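Viral structural protein 4 (Bombyx mori cytoplasmic polyhedrosis virus, PDB 6TZ0) probably serves as the nucleoside triphosphatase partner of the viral RNA-dependent RNA polymerase, binding GTP in a P-loop-type fold. Local coordinates at residues D450-V455 with Q527-D532; A458-A463 with F491-A496; A391-V396 with L407-D412. All coordinates share one frame; numbering follows the deposited sequence.

Contact 1 of 3, residues D450-V455 with Q527-D532; sequences DEMNEV and QLFLRD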
ATOM      1  N   ASP B 450     -35.176  -1.393 -12.827  1.00 35.50           N
ATOM      2  CA  ASP B 450     -34.489  -0.168 -12.428  1.00 35.50           C
ATOM      3  C   ASP B 450     -35.323   0.638 -11.437  1.00 35.50           C
ATOM      4  O   ASP B 450     -34.783   1.217 -10.487  1.00 35.50           O
ATOM      5  CB  ASP B 450     -34.149   0.669 -13.655  1.00 35.50           C
ATOM      6  CG  ASP B 450     -33.073   0.038 -14.502  1.00 35.50           C
ATOM      7  OD1 ASP B 450     -32.269  -0.739 -13.949  1.00 35.50           O
ATOM      8  OD2 ASP B 450     -33.012   0.333 -15.712  1.00 35.50           O
ATOM      9  N   GLU B 451     -36.642   0.658 -11.620  1.00 37.60           N
ATOM     10  CA  GLU B 451     -37.523   1.307 -10.656  1.00 37.60           C
ATOM     11  C   GLU B 451     -37.555   0.550  -9.332  1.00 37.60           C
ATOM     12  O   GLU B 451     -37.617   1.164  -8.255  1.00 37.60           O
ATOM     13  CB  GLU B 451     -38.917   1.423 -11.261  1.00 37.60           C
ATOM     14  CG  GLU B 451     -38.972   2.390 -12.429  1.00 37.60           C
ATOM     15  CD  GLU B 451     -40.290   2.348 -13.171  1.00 37.60           C
ATOM     16  OE1 GLU B 451     -41.088   1.426 -12.920  1.00 37.60           O
ATOM     17  OE2 GLU B 451     -40.533   3.243 -14.007  1.00 37.60           O
ATOM     18  N   MET B 452     -37.479  -0.778  -9.395  1.00 35.71           N
ATOM     19  CA  MET B 452     -37.349  -1.559  -8.170  1.00 35.71           C
ATOM     20  C   MET B 452     -36.013  -1.306  -7.473  1.00 35.71           C
ATOM     21  O   MET B 452     -35.953  -1.295  -6.241  1.00 35.71           O
ATOM     22  CB  MET B 452     -37.524  -3.041  -8.478  1.00 35.71           C
ATOM     23  CG  MET B 452     -37.671  -3.900  -7.249  1.00 35.71           C
ATOM     24  SD  MET B 452     -39.198  -3.546  -6.368  1.00 35.71           S
ATOM     25  CE  MET B 452     -38.765  -4.055  -4.710  1.00 35.71           C
ATOM     26  N   ASN B 453     -34.937  -1.070  -8.227  1.00 34.14           N
ATOM     27  CA  ASN B 453     -33.675  -0.690  -7.593  1.00 34.14           C
ATOM     28  C   ASN B 453     -33.754   0.700  -6.978  1.00 34.14           C
ATOM     29  O   ASN B 453     -33.102   0.960  -5.961  1.00 34.14           O
ATOM     30  CB  ASN B 453     -32.521  -0.749  -8.591  1.00 34.14           C
ATOM     31  CG  ASN B 453     -32.159  -2.156  -8.973  1.00 34.14           C
ATOM     32  OD1 ASN B 453     -32.271  -3.068  -8.169  1.00 34.14           O
ATOM     33  ND2 ASN B 453     -31.672  -2.333 -10.188  1.00 34.14           N
ATOM     34  N   GLU B 454     -34.551   1.591  -7.570  1.00 37.10           N
ATOM     35  CA  GLU B 454     -34.794   2.897  -6.961  1.00 37.10           C
ATOM     36  C   GLU B 454     -35.571   2.785  -5.656  1.00 37.10           C
ATOM     37  O   GLU B 454     -35.375   3.602  -4.751  1.00 37.10           O
ATOM     38  CB  GLU B 454     -35.551   3.805  -7.924  1.00 37.10           C
ATOM     39  CG  GLU B 454     -34.761   4.237  -9.131  1.00 37.10           C
ATOM     40  CD  GLU B 454     -35.580   5.087 -10.075  1.00 37.10           C
ATOM     41  OE1 GLU B 454     -36.794   5.235  -9.833  1.00 37.10           O
ATOM     42  OE2 GLU B 454     -35.014   5.602 -11.061  1.00 37.10           O
ATOM     43  N   VAL B 455     -36.469   1.810  -5.539  1.00 35.55           N
ATOM     44  CA  VAL B 455     -37.148   1.682  -4.249  1.00 35.55           C
ATOM     45  C   VAL B 455     -36.306   0.864  -3.267  1.00 35.55           C
ATOM     46  O   VAL B 455     -36.518   0.951  -2.052  1.00 35.55           O
ATOM     47  CB  VAL B 455     -38.572   1.115  -4.415  1.00 35.55           C
ATOM     48  CG1 VAL B 455     -38.573  -0.359  -4.606  1.00 35.55           C
ATOM     49  CG2 VAL B 455     -39.460   1.503  -3.253  1.00 35.55           C
ATOM     50  N   GLN B 527     -43.580 -12.461  -6.680  1.00 41.21           N
ATOM     51  CA  GLN B 527     -42.505 -13.351  -6.263  1.00 41.21           C
ATOM     52  C   GLN B 527     -41.520 -13.607  -7.394  1.00 41.21           C
ATOM     53  O   GLN B 527     -40.302 -13.572  -7.181  1.00 41.21           O
ATOM     54  CB  GLN B 527     -43.103 -14.658  -5.757  1.00 41.21           C
ATOM     55  CG  GLN B 527     -43.893 -14.507  -4.486  1.00 41.21           C
ATOM     56  CD  GLN B 527     -43.020 -14.165  -3.312  1.00 41.21           C
ATOM     57  OE1 GLN B 527     -41.951 -14.737  -3.140  1.00 41.21           O
ATOM     58  NE2 GLN B 527     -43.460 -13.213  -2.505  1.00 41.21           N
ATOM     59  N   LEU B 528     -42.026 -13.835  -8.607  1.00 36.67           N
ATOM     60  CA  LEU B 528     -41.148 -14.032  -9.756  1.00 36.67           C
ATOM     61  C   LEU B 528     -40.413 -12.746 -10.124  1.00 36.67           C
ATOM     62  O   LEU B 528     -39.230 -12.782 -10.496  1.00 36.67           O
ATOM     63  CB  LEU B 528     -41.960 -14.549 -10.935  1.00 36.67           C
ATOM     64  CG  LEU B 528     -41.190 -14.910 -12.199  1.00 36.67           C
ATOM     65  CD1 LEU B 528     -40.202 -16.019 -11.918  1.00 36.67           C
ATOM     66  CD2 LEU B 528     -42.162 -15.331 -13.259  1.00 36.67           C
ATOM     67  N   PHE B 529     -41.089 -11.602  -9.990  1.00 34.28           N
ATOM     68  CA  PHE B 529     -40.468 -10.312 -10.266  1.00 34.28           C
ATOM     69  C   PHE B 529     -39.347 -10.011  -9.279  1.00 34.28           C
ATOM     70  O   PHE B 529     -38.269  -9.544  -9.675  1.00 34.28           O
ATOM     71  CB  PHE B 529     -41.540  -9.223 -10.236  1.00 34.28           C
ATOM     72  CG  PHE B 529     -41.024  -7.849 -10.519  1.00 34.28           C
ATOM     73  CD1 PHE B 529     -40.596  -7.509 -11.787  1.00 34.28           C
ATOM     74  CD2 PHE B 529     -41.001  -6.886  -9.527  1.00 34.28           C
ATOM     75  CE1 PHE B 529     -40.125  -6.246 -12.052  1.00 34.28           C
ATOM     76  CE2 PHE B 529     -40.531  -5.619  -9.790  1.00 34.28           C
ATOM     77  CZ  PHE B 529     -40.095  -5.300 -11.052  1.00 34.28           C
ATOM     78  N   LEU B 530     -39.566 -10.308  -7.997  1.00 31.20           N
ATOM     79  CA  LEU B 530     -38.524 -10.092  -7.004  1.00 31.20           C
ATOM     80  C   LEU B 530     -37.383 -11.082  -7.150  1.00 31.20           C
ATOM     81  O   LEU B 530     -36.234 -10.714  -6.891  1.00 31.20           O
ATOM     82  CB  LEU B 530     -39.103 -10.166  -5.598  1.00 31.20           C
ATOM     83  CG  LEU B 530     -39.963  -8.965  -5.241  1.00 31.20           C
ATOM     84  CD1 LEU B 530     -40.585  -9.132  -3.878  1.00 31.20           C
ATOM     85  CD2 LEU B 530     -39.114  -7.724  -5.296  1.00 31.20           C
ATOM     86  N   ARG B 531     -37.675 -12.323  -7.559  1.00 30.01           N
ATOM     87  CA  ARG B 531     -36.620 -13.280  -7.877  1.00 30.01           C
ATOM     88  C   ARG B 531     -35.714 -12.746  -8.976  1.00 30.01           C
ATOM     89  O   ARG B 531     -34.486 -12.824  -8.870  1.00 30.01           O
ATOM     90  CB  ARG B 531     -37.225 -14.633  -8.278  1.00 30.01           C
ATOM     91  CG  ARG B 531     -36.197 -15.746  -8.546  1.00 30.01           C
ATOM     92  CD  ARG B 531     -35.868 -15.925 -10.027  1.00 30.01           C
ATOM     93  NE  ARG B 531     -34.721 -16.794 -10.239  1.00 30.01           N
ATOM     94  CZ  ARG B 531     -33.996 -16.798 -11.351  1.00 30.01           C
ATOM     95  NH1 ARG B 531     -34.289 -15.961 -12.333  1.00 30.01           N
ATOM     96  NH2 ARG B 531     -32.960 -17.613 -11.468  1.00 30.01           N
ATOM     97  N   ASP B 532     -36.304 -12.204 -10.044  1.00 30.87           N
ATOM     98  CA  ASP B 532     -35.482 -11.742 -11.159  1.00 30.87           C
ATOM     99  C   ASP B 532     -34.713 -10.469 -10.813  1.00 30.87           C
ATOM    100  O   ASP B 532     -33.561 -10.306 -11.231  1.00 30.87           O
ATOM    101  CB  ASP B 532     -36.348 -11.542 -12.393  1.00 30.87           C
ATOM    102  CG  ASP B 532     -36.746 -12.844 -13.040  1.00 30.87           C
ATOM    103  OD1 ASP B 532     -35.975 -13.815 -12.953  1.00 30.87           O
ATOM    104  OD2 ASP B 532     -37.831 -12.891 -13.645  1.00 30.87           O
TER
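Helix 442-457 packs against helix 524-537 beside the P-loop-type GTP site, and Met452 carries the contact, reaching across to Phe529 and Leu530. The two helices come nearest in backbone at Met452 and Leu530, whose CA atoms are 8.7 Å apart, so side chains have to close the gap. Met452 does this in two steps. Near its root, CB and CG each lie 4.2 Å from Phe529 CE2, touching the outer part of the ring obliquely. Beyond that the chain bends at chi2 (66°), which turns the thioether toward Leu530 and sets the terminal methyl CE 3.7 Å from Leu530 CD2. The methionine and leucine side chains meet at about a right angle. Phe529 can join in because its CG stands anti to the backbone N (chi1 -179°), which carries the ring out to Met452, although its CB does not aim at the other helix. The meeting is wholly apolar, with no hydrogen bond between 450-455 and 527-532. Polar work is done on other faces of helix 524-537: Arg531 NH1 bridges to Asp532 OD1 at 2.8 Å, OD1 lying in the guanidinium plane, and Arg531 also engages Thr513 and, by cation-pi, Tyr535. A second link between the same two helices is the salt bridge of Asp450 with Arg536. Met452 further packs on Ala422 of helix 417-427, which thus borders the pair, while Leu530 touches Lys355, one of the residues that contact GTP, in the loop after strand 347-353.

Contact 2 of 3, residues A458-A463 with F491-A496; sequences AQLENA and FNAQDA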
ATOM      1  N   ALA B 458     -33.279   3.400  -1.297  1.00 36.98           N
ATOM      2  CA  ALA B 458     -33.649   4.324  -0.233  1.00 36.98           C
ATOM      3  C   ALA B 458     -33.483   3.733   1.156  1.00 36.98           C
ATOM      4  O   ALA B 458     -33.423   4.489   2.130  1.00 36.98           O
ATOM      5  CB  ALA B 458     -35.092   4.782  -0.419  1.00 36.98           C
ATOM      6  N   GLN B 459     -33.391   2.412   1.266  1.00 37.53           N
ATOM      7  CA  GLN B 459     -33.292   1.736   2.545  1.00 37.53           C
ATOM      8  C   GLN B 459     -31.879   1.279   2.857  1.00 37.53           C
ATOM      9  O   GLN B 459     -31.652   0.696   3.920  1.00 37.53           O
ATOM     10  CB  GLN B 459     -34.240   0.541   2.562  1.00 37.53           C
ATOM     11  CG  GLN B 459     -35.658   0.926   2.240  1.00 37.53           C
ATOM     12  CD  GLN B 459     -36.235   1.877   3.250  1.00 37.53           C
ATOM     13  OE1 GLN B 459     -36.036   1.718   4.452  1.00 37.53           O
ATOM     14  NE2 GLN B 459     -36.931   2.894   2.770  1.00 37.53           N
ATOM     15  N   LEU B 460     -30.927   1.525   1.963  1.00 36.69           N
ATOM     16  CA  LEU B 460     -29.541   1.137   2.159  1.00 36.69           C
ATOM     17  C   LEU B 460     -28.594   2.320   2.094  1.00 36.69           C
ATOM     18  O   LEU B 460     -27.388   2.143   2.287  1.00 36.69           O
ATOM     19  CB  LEU B 460     -29.113   0.100   1.109  1.00 36.69           C
ATOM     20  CG  LEU B 460     -29.500  -1.377   1.221  1.00 36.69           C
ATOM     21  CD1 LEU B 460     -30.949  -1.631   0.868  1.00 36.69           C
ATOM     22  CD2 LEU B 460     -28.607  -2.199   0.329  1.00 36.69           C
ATOM     23  N   GLU B 461     -29.104   3.520   1.843  1.00 40.61           N
ATOM     24  CA  GLU B 461     -28.275   4.654   1.469  1.00 40.61           C
ATOM     25  C   GLU B 461     -27.724   5.400   2.673  1.00 40.61           C
ATOM     26  O   GLU B 461     -26.644   5.995   2.589  1.00 40.61           O
ATOM     27  CB  GLU B 461     -29.098   5.600   0.593  1.00 40.61           C
ATOM     28  CG  GLU B 461     -28.322   6.685  -0.105  1.00 40.61           C
ATOM     29  CD  GLU B 461     -29.206   7.542  -0.981  1.00 40.61           C
ATOM     30  OE1 GLU B 461     -30.435   7.314  -0.984  1.00 40.61           O
ATOM     31  OE2 GLU B 461     -28.672   8.435  -1.672  1.00 40.61           O
ATOM     32  N   ASN B 462     -28.436   5.367   3.796  1.00 41.03           N
ATOM     33  CA  ASN B 462     -28.068   6.149   4.968  1.00 41.03           C
ATOM     34  C   ASN B 462     -28.195   5.343   6.253  1.00 41.03           C
ATOM     35  O   ASN B 462     -28.405   4.129   6.211  1.00 41.03           O
ATOM     36  CB  ASN B 462     -28.925   7.415   5.025  1.00 41.03           C
ATOM     37  CG  ASN B 462     -30.416   7.129   4.912  1.00 41.03           C
ATOM     38  OD1 ASN B 462     -30.853   5.982   4.910  1.00 41.03           O
ATOM     39  ND2 ASN B 462     -31.200   8.186   4.790  1.00 41.03           N
ATOM     40  N   ALA B 463     -28.064   6.008   7.398  1.00 42.42           N
ATOM     41  CA  ALA B 463     -28.303   5.387   8.701  1.00 42.42           C
ATOM     42  C   ALA B 463     -29.337   6.238   9.429  1.00 42.42           C
ATOM     43  O   ALA B 463     -29.003   7.080  10.262  1.00 42.42           O
ATOM     44  CB  ALA B 463     -27.018   5.258   9.493  1.00 42.42           C
ATOM     45  N   PHE B 491     -29.159 -10.058  -1.804  1.00 27.38           N
ATOM     46  CA  PHE B 491     -28.256  -9.552  -2.830  1.00 27.38           C
ATOM     47  C   PHE B 491     -27.028  -8.926  -2.192  1.00 27.38           C
ATOM     48  O   PHE B 491     -27.041  -8.544  -1.022  1.00 27.38           O
ATOM     49  CB  PHE B 491     -28.963  -8.564  -3.763  1.00 27.38           C
ATOM     50  CG  PHE B 491     -29.652  -7.421  -3.068  1.00 27.38           C
ATOM     51  CD1 PHE B 491     -30.974  -7.534  -2.673  1.00 27.38           C
ATOM     52  CD2 PHE B 491     -29.002  -6.219  -2.862  1.00 27.38           C
ATOM     53  CE1 PHE B 491     -31.615  -6.495  -2.051  1.00 27.38           C
ATOM     54  CE2 PHE B 491     -29.645  -5.172  -2.244  1.00 27.38           C
ATOM     55  CZ  PHE B 491     -30.953  -5.314  -1.839  1.00 27.38           C
ATOM     56  N   ASN B 492     -25.967  -8.814  -2.994  1.00 28.04           N
ATOM     57  CA  ASN B 492     -24.644  -8.477  -2.481  1.00 28.04           C
ATOM     58  C   ASN B 492     -24.500  -7.032  -2.033  1.00 28.04           C
ATOM     59  O   ASN B 492     -23.487  -6.706  -1.412  1.00 28.04           O
ATOM     60  CB  ASN B 492     -23.563  -8.752  -3.525  1.00 28.04           C
ATOM     61  CG  ASN B 492     -23.397 -10.215  -3.817  1.00 28.04           C
ATOM     62  OD1 ASN B 492     -23.543 -10.648  -4.952  1.00 28.04           O
ATOM     63  ND2 ASN B 492     -23.099 -10.993  -2.789  1.00 28.04           N
ATOM     64  N   ALA B 493     -25.454  -6.154  -2.335  1.00 29.25           N
ATOM     65  CA  ALA B 493     -25.337  -4.782  -1.860  1.00 29.25           C
ATOM     66  C   ALA B 493     -25.650  -4.661  -0.378  1.00 29.25           C
ATOM     67  O   ALA B 493     -25.380  -3.616   0.216  1.00 29.25           O
ATOM     68  CB  ALA B 493     -26.252  -3.859  -2.656  1.00 29.25           C
ATOM     69  N   GLN B 494     -26.204  -5.701   0.229  1.00 30.26           N
ATOM     70  CA  GLN B 494     -26.418  -5.752   1.662  1.00 30.26           C
ATOM     71  C   GLN B 494     -25.157  -6.098   2.438  1.00 30.26           C
ATOM     72  O   GLN B 494     -25.213  -6.164   3.665  1.00 30.26           O
ATOM     73  CB  GLN B 494     -27.521  -6.758   1.967  1.00 30.26           C
ATOM     74  CG  GLN B 494     -28.856  -6.322   1.433  1.00 30.26           C
ATOM     75  CD  GLN B 494     -29.920  -7.361   1.604  1.00 30.26           C
ATOM     76  OE1 GLN B 494     -29.651  -8.469   2.049  1.00 30.26           O
ATOM     77  NE2 GLN B 494     -31.143  -7.011   1.253  1.00 30.26           N
ATOM     78  N   ASP B 495     -24.025  -6.297   1.762  1.00 32.06           N
ATOM     79  CA  ASP B 495     -22.757  -6.515   2.450  1.00 32.06           C
ATOM     80  C   ASP B 495     -22.322  -5.292   3.238  1.00 32.06           C
ATOM     81  O   ASP B 495     -21.624  -5.422   4.247  1.00 32.06           O
ATOM     82  CB  ASP B 495     -21.677  -6.886   1.441  1.00 32.06           C
ATOM     83  CG  ASP B 495     -21.876  -8.255   0.859  1.00 32.06           C
ATOM     84  OD1 ASP B 495     -22.430  -9.118   1.564  1.00 32.06           O
ATOM     85  OD2 ASP B 495     -21.478  -8.471  -0.301  1.00 32.06           O
ATOM     86  N   ALA B 496     -22.709  -4.104   2.791  1.00 32.96           N
ATOM     87  CA  ALA B 496     -22.461  -2.877   3.531  1.00 32.96           C
ATOM     88  C   ALA B 496     -23.494  -2.630   4.620  1.00 32.96           C
ATOM     89  O   ALA B 496     -23.388  -1.636   5.343  1.00 32.96           O
ATOM     90  CB  ALA B 496     -22.438  -1.688   2.568  1.00 32.96           C
TER
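Leu460 and Gln494 mark the closest backbone approach, 7.6 Å between CA atoms, where an irregular loop following helix 442-457 faces a short 3-10 turn at 492-494 that is closed by hydrogen bonds from Gln494 N to Phe491 O and from Asp495 N to Asn492 O. From the loop, Leu460 alone crosses the gap, and it does so with a single branch. Its CG stands anti to the carbonyl carbon (chi1 -78°), and the side chain points at the turn, where CD2 does the touching. The methyl lies 3.5 Å from Ala493 O. It is also 4.1 Å from Ala493 CB. Phe491 CE2, met obliquely, is 4.1 Å from Leu460 CD2 as well. Gln494 CG is a little farther, 4.3 Å from the same methyl. The turn is itself packed together: Gln494 CG rides 3.9 Å above one face of the Phe491 ring, offset toward the rim, while Ala493 CB lies at the ring edge in its plane. Phe491 thus touches the methyl itself and packs on Ala493 and Gln494 as well. Around this core, Leu460 and Gln494 both touch Glu468 at the start of helix 468-476, and the RNA-dependent RNA polymerase chain closes in with its Ile361 on Leu460 and its Leu365 on Ala493. The chemistry is therefore that of van der Waals packing. No hydrogen bond joins the two segments, so within the contact fit of shape probably matters more than bonding, while hydrogen bonds of Gln459 to Glu468 and Tyr386 help place the loop.

Contact 3 of 3, residues A391-V396 with L407-D412; sequences AKNKDV and LSLDTD
Lys392 and Asn393, at the end of helix 385-393, meet Leu409, which directly follows helix 403-408; the two helices are consecutive elements beyond strand 378-381, an outermost strand of the parallel sheet, and the contact brings their C-terminal ends together. The nearest CA atoms, those of Lys392 and Leu409, are 8.9 Å apart, and side chains span the rest.

The van der Waals contact centres on Leu409, whose two branches go to different partners. CD2 is met by CG and NZ of Lys392, and CD1, more loosely, by ND2 of Asn393; Leu409 also packs on Trp389, one turn back in helix 385-393. Lys392 curls past the leucine instead of stretching straight into solvent. Bends at chi2 (-69°) and chi4 (68°) shape the chain, and CG, at its start, lies 4.1 Å from Leu409 CD2, while NZ at its far end returns toward the same methyl. CG and NZ, near the two ends of the chain, thus both come up to CD2, although the lysine as a whole is exposed. The two side chains pass each other at a slant.

Polar interactions work around the leucine, not across to it. Buried Asn393 is held by a hydrogen bond from ND2 to Tyr405 OH, which ties the end of the first helix to the body of the second. In the chain leaving the second helix, Leu409 O accepts a bond from Asn414 ND2. Within the same stretch of backbone, Asp410 N makes a weak bond to Leu407 O, 3.4 Å long.

Charge contributes nothing visible between the two segments: Lys392 NZ, 3.8 Å from Leu409 CD2, meets a methyl there, and Asn393 ND2 stands 4.4 Å from Leu409 CD1.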
ATOM      1  N   ALA B 391     -42.778  -3.309   7.324  1.00 40.94           N
ATOM      2  CA  ALA B 391     -44.186  -3.253   6.958  1.00 40.94           C
ATOM      3  C   ALA B 391     -45.086  -2.953   8.149  1.00 40.94           C
ATOM      4  O   ALA B 391     -46.230  -2.530   7.955  1.00 40.94           O
ATOM      5  CB  ALA B 391     -44.613  -4.562   6.307  1.00 40.94           C
ATOM      6  N   LYS B 392     -44.601  -3.161   9.371  1.00 42.39           N
ATOM      7  CA  LYS B 392     -45.318  -2.789  10.581  1.00 42.39           C
ATOM      8  C   LYS B 392     -44.852  -1.466  11.168  1.00 42.39           C
ATOM      9  O   LYS B 392     -45.680  -0.659  11.592  1.00 42.39           O
ATOM     10  CB  LYS B 392     -45.165  -3.879  11.644  1.00 42.39           C
ATOM     11  CG  LYS B 392     -45.756  -5.213  11.268  1.00 42.39           C
ATOM     12  CD  LYS B 392     -47.264  -5.134  11.218  1.00 42.39           C
ATOM     13  CE  LYS B 392     -47.875  -6.461  10.825  1.00 42.39           C
ATOM     14  NZ  LYS B 392     -47.684  -7.492  11.877  1.00 42.39           N
ATOM     15  N   ASN B 393     -43.545  -1.214  11.187  1.00 43.48           N
ATOM     16  CA  ASN B 393     -42.968  -0.170  12.024  1.00 43.48           C
ATOM     17  C   ASN B 393     -42.447   1.032  11.243  1.00 43.48           C
ATOM     18  O   ASN B 393     -41.609   1.772  11.755  1.00 43.48           O
ATOM     19  CB  ASN B 393     -41.842  -0.746  12.877  1.00 43.48           C
ATOM     20  CG  ASN B 393     -42.347  -1.630  13.983  1.00 43.48           C
ATOM     21  OD1 ASN B 393     -43.312  -1.296  14.666  1.00 43.48           O
ATOM     22  ND2 ASN B 393     -41.711  -2.775  14.160  1.00 43.48           N
ATOM     23  N   LYS B 394     -42.937   1.268  10.028  1.00 44.77           N
ATOM     24  CA  LYS B 394     -42.421   2.396   9.255  1.00 44.77           C
ATOM     25  C   LYS B 394     -43.027   3.728   9.665  1.00 44.77           C
ATOM     26  O   LYS B 394     -42.601   4.764   9.149  1.00 44.77           O
ATOM     27  CB  LYS B 394     -42.648   2.188   7.759  1.00 44.77           C
ATOM     28  CG  LYS B 394     -44.100   2.166   7.333  1.00 44.77           C
ATOM     29  CD  LYS B 394     -44.214   1.970   5.834  1.00 44.77           C
ATOM     30  CE  LYS B 394     -45.660   1.969   5.376  1.00 44.77           C
ATOM     31  NZ  LYS B 394     -46.396   0.784   5.876  1.00 44.77           N
ATOM     32  N   ASP B 395     -43.998   3.731  10.573  1.00 49.86           N
ATOM     33  CA  ASP B 395     -44.599   4.961  11.055  1.00 49.86           C
ATOM     34  C   ASP B 395     -44.289   5.268  12.508  1.00 49.86           C
ATOM     35  O   ASP B 395     -44.403   6.430  12.910  1.00 49.86           O
ATOM     36  CB  ASP B 395     -46.122   4.916  10.872  1.00 49.86           C
ATOM     37  CG  ASP B 395     -46.523   4.908   9.417  1.00 49.86           C
ATOM     38  OD1 ASP B 395     -45.761   5.457   8.596  1.00 49.86           O
ATOM     39  OD2 ASP B 395     -47.593   4.353   9.094  1.00 49.86           O
ATOM     40  N   VAL B 396     -43.906   4.271  13.304  1.00 47.49           N
ATOM     41  CA  VAL B 396     -43.538   4.509  14.692  1.00 47.49           C
ATOM     42  C   VAL B 396     -42.200   5.233  14.733  1.00 47.49           C
ATOM     43  O   VAL B 396     -41.242   4.833  14.060  1.00 47.49           O
ATOM     44  CB  VAL B 396     -43.491   3.180  15.460  1.00 47.49           C
ATOM     45  CG1 VAL B 396     -43.086   3.403  16.904  1.00 47.49           C
ATOM     46  CG2 VAL B 396     -44.834   2.479  15.374  1.00 47.49           C
ATOM     47  N   LEU B 407     -38.263 -11.617  15.791  1.00 40.50           N
ATOM     48  CA  LEU B 407     -38.392 -13.040  15.515  1.00 40.50           C
ATOM     49  C   LEU B 407     -39.853 -13.457  15.407  1.00 40.50           C
ATOM     50  O   LEU B 407     -40.180 -14.385  14.662  1.00 40.50           O
ATOM     51  CB  LEU B 407     -37.680 -13.823  16.613  1.00 40.50           C
ATOM     52  CG  LEU B 407     -37.451 -15.308  16.404  1.00 40.50           C
ATOM     53  CD1 LEU B 407     -36.511 -15.493  15.239  1.00 40.50           C
ATOM     54  CD2 LEU B 407     -36.873 -15.926  17.657  1.00 40.50           C
ATOM     55  N   SER B 408     -40.741 -12.783  16.140  1.00 41.79           N
ATOM     56  CA  SER B 408     -42.170 -13.030  16.009  1.00 41.79           C
ATOM     57  C   SER B 408     -42.721 -12.465  14.711  1.00 41.79           C
ATOM     58  O   SER B 408     -43.753 -12.936  14.223  1.00 41.79           O
ATOM     59  CB  SER B 408     -42.913 -12.422  17.191  1.00 41.79           C
ATOM     60  OG  SER B 408     -42.814 -11.012  17.162  1.00 41.79           O
ATOM     61  N   LEU B 409     -42.069 -11.449  14.150  1.00 43.11           N
ATOM     62  CA  LEU B 409     -42.510 -10.929  12.862  1.00 43.11           C
ATOM     63  C   LEU B 409     -41.989 -11.720  11.669  1.00 43.11           C
ATOM     64  O   LEU B 409     -42.336 -11.381  10.538  1.00 43.11           O
ATOM     65  CB  LEU B 409     -42.099  -9.465  12.703  1.00 43.11           C
ATOM     66  CG  LEU B 409     -42.829  -8.453  13.576  1.00 43.11           C
ATOM     67  CD1 LEU B 409     -42.246  -7.071  13.385  1.00 43.11           C
ATOM     68  CD2 LEU B 409     -44.300  -8.462  13.250  1.00 43.11           C
ATOM     69  N   ASP B 410     -41.183 -12.761  11.876  1.00 45.49           N
ATOM     70  CA  ASP B 410     -40.633 -13.547  10.777  1.00 45.49           C
ATOM     71  C   ASP B 410     -41.543 -14.659  10.307  1.00 45.49           C
ATOM     72  O   ASP B 410     -41.047 -15.614   9.700  1.00 45.49           O
ATOM     73  CB  ASP B 410     -39.287 -14.157  11.163  1.00 45.49           C
ATOM     74  CG  ASP B 410     -38.169 -13.167  11.102  1.00 45.49           C
ATOM     75  OD1 ASP B 410     -38.288 -12.223  10.305  1.00 45.49           O
ATOM     76  OD2 ASP B 410     -37.168 -13.346  11.826  1.00 45.49           O
ATOM     77  N   THR B 411     -42.839 -14.595  10.559  1.00 48.59           N
ATOM     78  CA  THR B 411     -43.698 -15.686  10.146  1.00 48.59           C
ATOM     79  C   THR B 411     -44.100 -15.518   8.684  1.00 48.59           C
ATOM     80  O   THR B 411     -43.889 -14.476   8.065  1.00 48.59           O
ATOM     81  CB  THR B 411     -44.924 -15.772  11.050  1.00 48.59           C
ATOM     82  OG1 THR B 411     -45.706 -14.581  10.917  1.00 48.59           O
ATOM     83  CG2 THR B 411     -44.488 -15.920  12.495  1.00 48.59           C
ATOM     84  N   ASP B 412     -44.684 -16.581   8.134  1.00 52.75           N
ATOM     85  CA  ASP B 412     -45.052 -16.607   6.725  1.00 52.75           C
ATOM     86  C   ASP B 412     -46.264 -15.730   6.439  1.00 52.75           C
ATOM     87  O   ASP B 412     -46.408 -15.221   5.323  1.00 52.75           O
ATOM     88  CB  ASP B 412     -45.329 -18.053   6.307  1.00 52.75           C
ATOM     89  CG  ASP B 412     -45.274 -18.266   4.807  1.00 52.75           C
ATOM     90  OD1 ASP B 412     -44.962 -17.318   4.059  1.00 52.75           O
ATOM     91  OD2 ASP B 412     -45.548 -19.404   4.371  1.00 52.75           O
TER

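In the fold
Contacts 1 and 2 are buried throughout and share a line of chain: helix 442-457 supplies contact 1, and the loop that follows it supplies contact 2, which is nested inside the loop closed by contact 1, their centres about 15 Å apart. Both are apolar, but contact 1 pairs two regular helices near Lys355, whereas contact 2 fits a loop to a 3-10 turn against the polymerase. Contact 3 lies farther out, about 36 Å from the chain centre against about 29 Å for the others. It too has a buried leucine and asparagine, but an exposed lysine rims it, reaching the leucine with CG and NZ, and no other protein chain touches its segments.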